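Local coordinates for protein CSP3 (Bacillus subtilis, PDB 5FIG) that stores Cu(I) in the cytosol, probably through the many cysteine thiols lining its four-helix bundle, and so protects the cell against copper toxicity, at residues Ala46-Leu51 with Ala71-Ala76; Asn20-Lys25 with Arg40-Cys45. One frame throughout, in Å; residues are numbered along the deposited sequence.

Contact 1 of 2, residues Ala46-Leu51 with Ala71-Ala76; sequences ADICAL and ADICEA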
ATOM      1  N   ALA B  46       9.316   0.395   5.143  1.00 15.32           N
ATOM      2  CA  ALA B  46       8.061   1.066   5.601  1.00 15.55           C
ATOM      3  C   ALA B  46       6.824   0.465   4.936  1.00 15.92           C
ATOM      4  O   ALA B  46       5.781   0.203   5.580  1.00 15.64           O
ATOM      5  CB  ALA B  46       8.100   2.531   5.307  1.00 16.39           C
ATOM      6  N   ASP B  47       6.934   0.191   3.641  1.00 16.74           N
ATOM      7  CA  ASP B  47       5.811  -0.395   2.907  1.00 17.42           C
ATOM      8  C   ASP B  47       5.451  -1.803   3.377  1.00 16.30           C
ATOM      9  O   ASP B  47       4.264  -2.156   3.540  1.00 15.52           O
ATOM     10  CB  ASP B  47       6.061  -0.369   1.377  1.00 19.68           C
ATOM     11  CG  ASP B  47       6.105   1.054   0.781  1.00 22.24           C
ATOM     12  OD1 ASP B  47       5.793   2.084   1.445  1.00 23.84           O
ATOM     13  OD2 ASP B  47       6.383   1.145  -0.437  1.00 25.61           O
ATOM     14  N   ILE B  48       6.452  -2.663   3.557  1.00 15.14           N
ATOM     15  CA  ILE B  48       6.168  -4.026   3.987  1.00 14.63           C
ATOM     16  C   ILE B  48       5.672  -4.064   5.422  1.00 13.33           C
ATOM     17  O   ILE B  48       4.905  -4.957   5.779  1.00 12.89           O
ATOM     18  CB  ILE B  48       7.371  -5.004   3.772  1.00 15.26           C
ATOM     19  CG1 ILE B  48       7.008  -6.481   3.934  1.00 15.81           C
ATOM     20  CG2 ILE B  48       8.519  -4.762   4.730  1.00 14.93           C
ATOM     21  CD1 ILE B  48       6.109  -7.023   2.847  1.00 17.10           C
ATOM     22  N   CYS B  49       6.179  -3.160   6.256  1.00 12.99           N
ATOM     23  CA  CYS B  49       5.706  -3.113   7.627  1.00 12.88           C
ATOM     24  C   CYS B  49       4.205  -2.778   7.670  1.00 12.68           C
ATOM     25  O   CYS B  49       3.464  -3.422   8.430  1.00 12.33           O
ATOM     26  CB  CYS B  49       6.464  -2.063   8.484  1.00 13.26           C
ATOM     27  SG  CYS B  49       8.108  -2.615   8.999  1.00 14.84           S
ATOM     28  N   ALA B  50       3.781  -1.834   6.835  1.00 13.05           N
ATOM     29  CA  ALA B  50       2.367  -1.512   6.731  1.00 13.51           C
ATOM     30  C   ALA B  50       1.570  -2.767   6.291  1.00 13.72           C
ATOM     31  O   ALA B  50       0.461  -3.049   6.781  1.00 13.57           O
ATOM     32  CB  ALA B  50       2.168  -0.384   5.761  1.00 14.47           C
ATOM     33  N   LEU B  51       2.101  -3.502   5.300  1.00 13.44           N
ATOM     34  CA  LEU B  51       1.410  -4.717   4.854  1.00 14.07           C
ATOM     35  C   LEU B  51       1.285  -5.783   5.954  1.00 13.22           C
ATOM     36  O   LEU B  51       0.269  -6.501   6.060  1.00 13.30           O
ATOM     37  CB  LEU B  51       2.126  -5.322   3.627  1.00 15.39           C
ATOM     38  CG  LEU B  51       1.477  -6.562   3.004  1.00 17.04           C
ATOM     39  CD1 LEU B  51       0.217  -6.177   2.289  1.00 18.58           C
ATOM     40  CD2 LEU B  51       2.431  -7.252   2.015  1.00 18.36           C
ATOM     41  N   ALA B  71      10.430  -9.535   8.081  1.00 13.80           N
ATOM     42  CA  ALA B  71      11.659  -9.687   8.889  1.00 14.63           C
ATOM     43  C   ALA B  71      12.895  -9.589   8.012  1.00 15.27           C
ATOM     44  O   ALA B  71      13.866  -8.941   8.373  1.00 15.22           O
ATOM     45  CB  ALA B  71      11.655 -10.991   9.665  1.00 15.45           C
ATOM     46  N   ASP B  72      12.834 -10.233   6.850  1.00 15.96           N
ATOM     47  CA  ASP B  72      13.961 -10.202   5.907  1.00 17.17           C
ATOM     48  C   ASP B  72      14.280  -8.798   5.430  1.00 16.43           C
ATOM     49  O   ASP B  72      15.446  -8.400   5.390  1.00 17.14           O
ATOM     50  CB  ASP B  72      13.704 -11.110   4.718  1.00 18.64           C
ATOM     51  CG  ASP B  72      13.719 -12.593   5.076  1.00 20.31           C
ATOM     52  OD1 ASP B  72      14.272 -13.010   6.106  1.00 21.97           O
ATOM     53  OD2 ASP B  72      13.201 -13.395   4.277  1.00 22.03           O
ATOM     54  N   ILE B  73      13.234  -8.043   5.057  1.00 15.30           N
ATOM     55  CA  ILE B  73      13.408  -6.683   4.566  1.00 15.18           C
ATOM     56  C   ILE B  73      13.882  -5.766   5.715  1.00 15.09           C
ATOM     57  O   ILE B  73      14.827  -4.973   5.529  1.00 15.47           O
ATOM     58  CB  ILE B  73      12.134  -6.135   3.938  1.00 14.42           C
ATOM     59  CG1 ILE B  73      11.864  -7.027   2.714  1.00 15.17           C
ATOM     60  CG2 ILE B  73      12.278  -4.664   3.599  1.00 14.48           C
ATOM     61  CD1 ILE B  73      10.608  -6.709   1.990  1.00 15.06           C
ATOM     62  N   CYS B  74      13.284  -5.927   6.880  1.00 15.07           N
ATOM     63  CA  CYS B  74      13.724  -5.167   8.062  1.00 15.82           C
ATOM     64  C   CYS B  74      15.190  -5.450   8.386  1.00 16.67           C
ATOM     65  O   CYS B  74      15.934  -4.498   8.668  1.00 16.68           O
ATOM     66  CB  CYS B  74      12.892  -5.507   9.323  1.00 16.08           C
ATOM     67  SG  CYS B  74      11.263  -4.776   9.319  1.00 16.85           S
ATOM     68  N   GLU B  75      15.607  -6.728   8.367  1.00 17.52           N
ATOM     69  CA  GLU B  75      17.018  -7.114   8.643  0.50 18.92           C
ATOM     70  C   GLU B  75      17.942  -6.375   7.638  1.00 19.54           C
ATOM     71  O   GLU B  75      18.925  -5.727   7.996  1.00 19.58           O
ATOM     72  CB  GLU B  75      17.210  -8.711   8.655  0.50 20.44           C
ATOM     73  CG  GLU B  75      16.782  -9.302   9.969  0.50 20.97           C
ATOM     74  CD  GLU B  75      16.853 -10.814  10.003  0.50 22.33           C
ATOM     75  OE1 GLU B  75      17.393 -11.412   9.063  0.50 23.47           O
ATOM     76  OE2 GLU B  75      16.340 -11.413  10.979  0.50 22.89           O
ATOM     77  N   ALA B  76      17.589  -6.393   6.356  1.00 18.92           N
ATOM     78  CA  ALA B  76      18.398  -5.683   5.334  1.00 19.68           C
ATOM     79  C   ALA B  76      18.422  -4.163   5.492  1.00 19.16           C
ATOM     80  O   ALA B  76      19.475  -3.508   5.289  1.00 20.08           O
ATOM     81  CB  ALA B  76      17.915  -6.019   3.926  1.00 19.88           C
TER

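Contact 2 of 2, residues Asn20-Lys25 with Arg40-Cys45; sequences NHCFTK and RLDREC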
ATOM      1  N   ASN B  20      10.264   5.844   7.713  1.00 14.62           N
ATOM      2  CA  ASN B  20       9.750   7.051   7.017  1.00 15.65           C
ATOM      3  C   ASN B  20      10.482   8.342   7.429  1.00 17.15           C
ATOM      4  O   ASN B  20      10.754   9.209   6.622  1.00 18.13           O
ATOM      5  CB  ASN B  20       8.238   7.197   7.227  1.00 15.35           C
ATOM      6  CG  ASN B  20       7.433   6.222   6.409  1.00 14.65           C
ATOM      7  OD1 ASN B  20       7.856   5.869   5.338  1.00 14.61           O
ATOM      8  ND2 ASN B  20       6.269   5.780   6.911  1.00 14.21           N
ATOM      9  N   HIS B  21      10.768   8.474   8.731  1.00 17.49           N
ATOM     10  CA  HIS B  21      11.572   9.575   9.196  1.00 19.41           C
ATOM     11  C   HIS B  21      12.976   9.602   8.600  1.00 19.81           C
ATOM     12  O   HIS B  21      13.472  10.669   8.223  1.00 21.49           O
ATOM     13  CB  HIS B  21      11.632   9.578  10.751  1.00 20.07           C
ATOM     14  CG  HIS B  21      10.345  10.056  11.361  1.00 21.10           C
ATOM     15  ND1 HIS B  21      10.086   9.913  12.708  1.00 22.00           N
ATOM     16  CD2 HIS B  21       9.215  10.612  10.828  1.00 22.01           C
ATOM     17  CE1 HIS B  21       8.892  10.399  12.998  1.00 22.39           C
ATOM     18  NE2 HIS B  21       8.342  10.838  11.879  1.00 22.70           N
ATOM     19  N   CYS B  22      13.618   8.457   8.565  1.00 18.78           N
ATOM     20  CA  CYS B  22      14.940   8.321   7.996  1.00 19.48           C
ATOM     21  C   CYS B  22      14.929   8.674   6.496  1.00 19.89           C
ATOM     22  O   CYS B  22      15.800   9.386   5.994  1.00 21.18           O
ATOM     23  CB  CYS B  22      15.453   6.880   8.232  1.00 18.66           C
ATOM     24  SG  CYS B  22      17.157   6.536   7.773  1.00 20.32           S
ATOM     25  N   PHE B  23      13.909   8.183   5.790  1.00 18.75           N
ATOM     26  CA  PHE B  23      13.740   8.507   4.366  1.00 19.48           C
ATOM     27  C   PHE B  23      13.766   9.983   4.108  1.00 21.40           C
ATOM     28  O   PHE B  23      14.565  10.491   3.286  1.00 22.73           O
ATOM     29  CB  PHE B  23      12.424   7.894   3.900  1.00 18.20           C
ATOM     30  CG  PHE B  23      12.032   8.239   2.477  1.00 19.06           C
ATOM     31  CD1 PHE B  23      12.448   7.438   1.416  1.00 19.04           C
ATOM     32  CD2 PHE B  23      11.203   9.325   2.210  1.00 20.04           C
ATOM     33  CE1 PHE B  23      12.052   7.716   0.123  1.00 20.12           C
ATOM     34  CE2 PHE B  23      10.811   9.618   0.911  1.00 21.15           C
ATOM     35  CZ  PHE B  23      11.256   8.813  -0.142  1.00 21.19           C
ATOM     36  N   THR B  24      12.914  10.710   4.809  1.00 21.76           N
ATOM     37  CA  THR B  24      12.852  12.162   4.652  1.00 24.04           C
ATOM     38  C   THR B  24      14.141  12.900   5.075  1.00 25.64           C
ATOM     39  O   THR B  24      14.606  13.825   4.375  1.00 27.37           O
ATOM     40  CB  THR B  24      11.655  12.748   5.445  1.00 24.25           C
ATOM     41  OG1 THR B  24      10.508  12.006   5.066  1.00 23.80           O
ATOM     42  CG2 THR B  24      11.382  14.161   5.109  1.00 26.45           C
ATOM     43  N   LYS B  25      14.725  12.492   6.204  1.00 25.13           N
ATOM     44  CA  LYS B  25      15.944  13.137   6.674  1.00 27.00           C
ATOM     45  C   LYS B  25      17.108  12.876   5.709  1.00 27.80           C
ATOM     46  O   LYS B  25      17.898  13.769   5.422  1.00 29.80           O
ATOM     47  CB  LYS B  25      16.317  12.690   8.103  1.00 26.58           C
ATOM     48  CG  LYS B  25      15.306  13.164   9.133  1.00 26.72           C
ATOM     49  CD  LYS B  25      15.468  14.630   9.488  1.00 29.30           C
ATOM     50  CE  LYS B  25      16.126  14.811  10.867  1.00 30.30           C
ATOM     51  NZ  LYS B  25      16.140  16.239  11.280  1.00 32.87           N
ATOM     52  N   ARG B  40      16.337   3.798  -0.489  1.00 22.28           N
ATOM     53  CA  ARG B  40      15.593   2.721  -1.152  1.00 21.79           C
ATOM     54  C   ARG B  40      15.019   1.704  -0.196  1.00 19.65           C
ATOM     55  O   ARG B  40      13.852   1.328  -0.266  1.00 18.37           O
ATOM     56  CB  ARG B  40      16.483   1.980  -2.143  1.00 23.69           C
ATOM     57  CG  ARG B  40      16.727   2.788  -3.382  1.00 26.36           C
ATOM     58  CD  ARG B  40      17.732   2.040  -4.257  1.00 28.72           C
ATOM     59  NE  ARG B  40      17.080   0.919  -4.902  1.00 29.37           N
ATOM     60  CZ  ARG B  40      17.677   0.081  -5.745  1.00 31.77           C
ATOM     61  NH1 ARG B  40      18.981   0.176  -5.988  1.00 34.09           N
ATOM     62  NH2 ARG B  40      16.973  -0.903  -6.293  1.00 32.24           N
ATOM     63  N   LEU B  41      15.874   1.202   0.690  1.00 19.25           N
ATOM     64  CA  LEU B  41      15.397   0.245   1.704  1.00 17.82           C
ATOM     65  C   LEU B  41      14.399   0.817   2.694  1.00 16.61           C
ATOM     66  O   LEU B  41      13.483   0.113   3.150  1.00 15.31           O
ATOM     67  CB  LEU B  41      16.575  -0.412   2.447  1.00 18.15           C
ATOM     68  CG  LEU B  41      17.308  -1.466   1.596  1.00 19.23           C
ATOM     69  CD1 LEU B  41      18.643  -1.824   2.175  1.00 20.17           C
ATOM     70  CD2 LEU B  41      16.468  -2.739   1.494  1.00 18.62           C
ATOM     71  N   ASP B  42      14.562   2.081   3.055  1.00 17.17           N
ATOM     72  CA  ASP B  42      13.585   2.744   3.964  1.00 16.72           C
ATOM     73  C   ASP B  42      12.191   2.710   3.349  1.00 16.14           C
ATOM     74  O   ASP B  42      11.191   2.481   4.055  1.00 15.25           O
ATOM     75  CB  ASP B  42      13.922   4.215   4.199  1.00 18.15           C
ATOM     76  CG  ASP B  42      15.051   4.423   5.185  1.00 19.26           C
ATOM     77  OD1 ASP B  42      15.293   3.546   6.045  1.00 18.94           O
ATOM     78  OD2 ASP B  42      15.692   5.510   5.088  1.00 21.58           O
ATOM     79  N   ARG B  43      12.114   2.983   2.056  1.00 16.89           N
ATOM     80  CA  ARG B  43      10.832   2.926   1.356  1.00 16.86           C
ATOM     81  C   ARG B  43      10.249   1.509   1.365  1.00 16.42           C
ATOM     82  O   ARG B  43       9.086   1.298   1.740  1.00 15.19           O
ATOM     83  CB  ARG B  43      10.961   3.444  -0.073  1.00 18.18           C
ATOM     84  CG  ARG B  43       9.697   3.297  -0.887  1.00 18.14           C
ATOM     85  CD  ARG B  43       9.895   3.640  -2.328  1.00 19.84           C
ATOM     86  NE  ARG B  43       8.653   3.593  -3.081  1.00 20.10           N
ATOM     87  CZ  ARG B  43       8.554   3.730  -4.392  1.00 21.73           C
ATOM     88  NH1 ARG B  43       9.619   3.984  -5.143  1.00 23.04           N
ATOM     89  NH2 ARG B  43       7.360   3.655  -4.942  1.00 22.19           N
ATOM     90  N   GLU B  44      11.089   0.526   1.022  1.00 17.47           N
ATOM     91  CA  GLU B  44      10.634  -0.851   0.960  1.00 18.36           C
ATOM     92  C   GLU B  44      10.192  -1.373   2.322  1.00 16.36           C
ATOM     93  O   GLU B  44       9.178  -2.101   2.461  1.00 15.67           O
ATOM     94  CB  GLU B  44      11.797  -1.734   0.362  1.00 20.81           C
ATOM     95  CG  GLU B  44      11.963  -1.458  -1.104  1.00 24.82           C
ATOM     96  CD  GLU B  44      12.780  -2.561  -1.745  1.00 27.94           C
ATOM     97  OE1 GLU B  44      12.700  -3.710  -1.282  1.00 31.85           O
ATOM     98  OE2 GLU B  44      13.557  -2.258  -2.677  1.00 31.98           O
ATOM     99  N   CYS B  45      10.966  -1.001   3.356  1.00 15.98           N
ATOM    100  CA  CYS B  45      10.727  -1.530   4.705  1.00 15.35           C
ATOM    101  C   CYS B  45       9.469  -0.902   5.321  1.00 14.91           C
ATOM    102  O   CYS B  45       8.595  -1.622   5.810  1.00 14.06           O
ATOM    103  CB  CYS B  45      11.936  -1.250   5.554  1.00 15.96           C
ATOM    104  SG  CYS B  45      11.809  -2.000   7.184  1.00 16.64           S
TER
HETATM  105  O   HOH W   1      10.049   5.244   3.808  1.00 19.92           O

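Contact 1 of 2, residues Ala46-Leu51 with Ala71-Ala76
I48 and I73 mark the closest approach of the two backbones, their CA atoms 7.7 Å apart, and one residue further along each segment the CA atoms of C49 and C74 stand at 8.3 Å. Both segments are helical and run in broadly opposite directions, with 151 Å² buried between them. The two isoleucines meet obliquely. In I48 the CG1 branch lies anti to the backbone N (chi1 -168°), which leaves CG2 between N and the carbonyl carbon and aimed at its partner; there it touches I73 CG2 at 3.9 Å. I73 adds a second point of contact through its extended branch (chi2 177°), whose CD1 comes within 4.0 Å of I48 CG2, so that this one methyl is met by both arms of I73. These segments belong to helices 36-57 and 63-81 of a four-helix bundle whose cysteine-rich core is consistent with Cu(I) storage, and the isoleucine pair lies where a second subunit packs on, with L51 of that subunit against I48 and its F62 against I73. The cysteines form the other half of the contact: C49 SG and C74 SG approach to 3.8 Å without a disulfide. C15 of helix 6-27 touches both residues, while C70 adjoins C49 and C99 adjoins C74.

Contact 2 of 2, residues Asn20-Lys25 with Arg40-Cys45
Neighbouring antiparallel helices of the four-helix bundle, 6-27 and 36-57, pack here through C22, F23 and D42, their local axes 8.6 Å apart at 150°. The backbones are nearest at F23 and D42, with CA atoms separated by 5.8 Å. D42 points its carboxylate into the other helix, and OD2 comes to 3.2 Å from C22 SG, which is placed there by a first torsion anti to the backbone N (chi1 -173°). The same oxygen lies 3.3 Å from F23 N, but the angle is too poor for a hydrogen bond. Beside it, D42 CB rests against F23 CB at 4.0 Å. With an alanine in place of D42 the carboxylate is gone, and C22 SG would probably lose its polar neighbour and be freer to turn. A water donates to N20 OD1 at 2.7 Å and, weakly, to D42 O at 3.0 Å, tying one helix to the other. The F23 ring meets R43 obliquely, CE1 lying 4.4 Å from R43 CB; R43 NH2 hydrogen-bonds N20 OD1 of a third subunit, and the guanidinium makes a cation-pi contact with F23 of that subunit. D42 also touches C19, C77, C92 and C81, the last in a disulfide with C38, so its side chain sits among cysteines of helices 6-27, 63-81 and 89-107, consistent with the cysteine-rich interior of a four-helix bundle that stores copper.

Contact 2 closes before contact 1 opens along the chain, and helix 36-57 serves both: its residues 40-45 meet helix 6-27, and the turns that follow, 46-51, meet helix 63-81. The centres are about 11 Å apart, contact 1 near the middle of the chain and contact 2 further toward one end of the bundle. They touch directly, C74 SG lying 3.5 Å from C45 SG and A46 CB 3.3 Å from N20 OD1. Three of the four helices are joined here, with cysteines of both contacts facing the interior, consistent with Cu(I) being held there, while residues of both contacts also reach the second subunit of the tetramer.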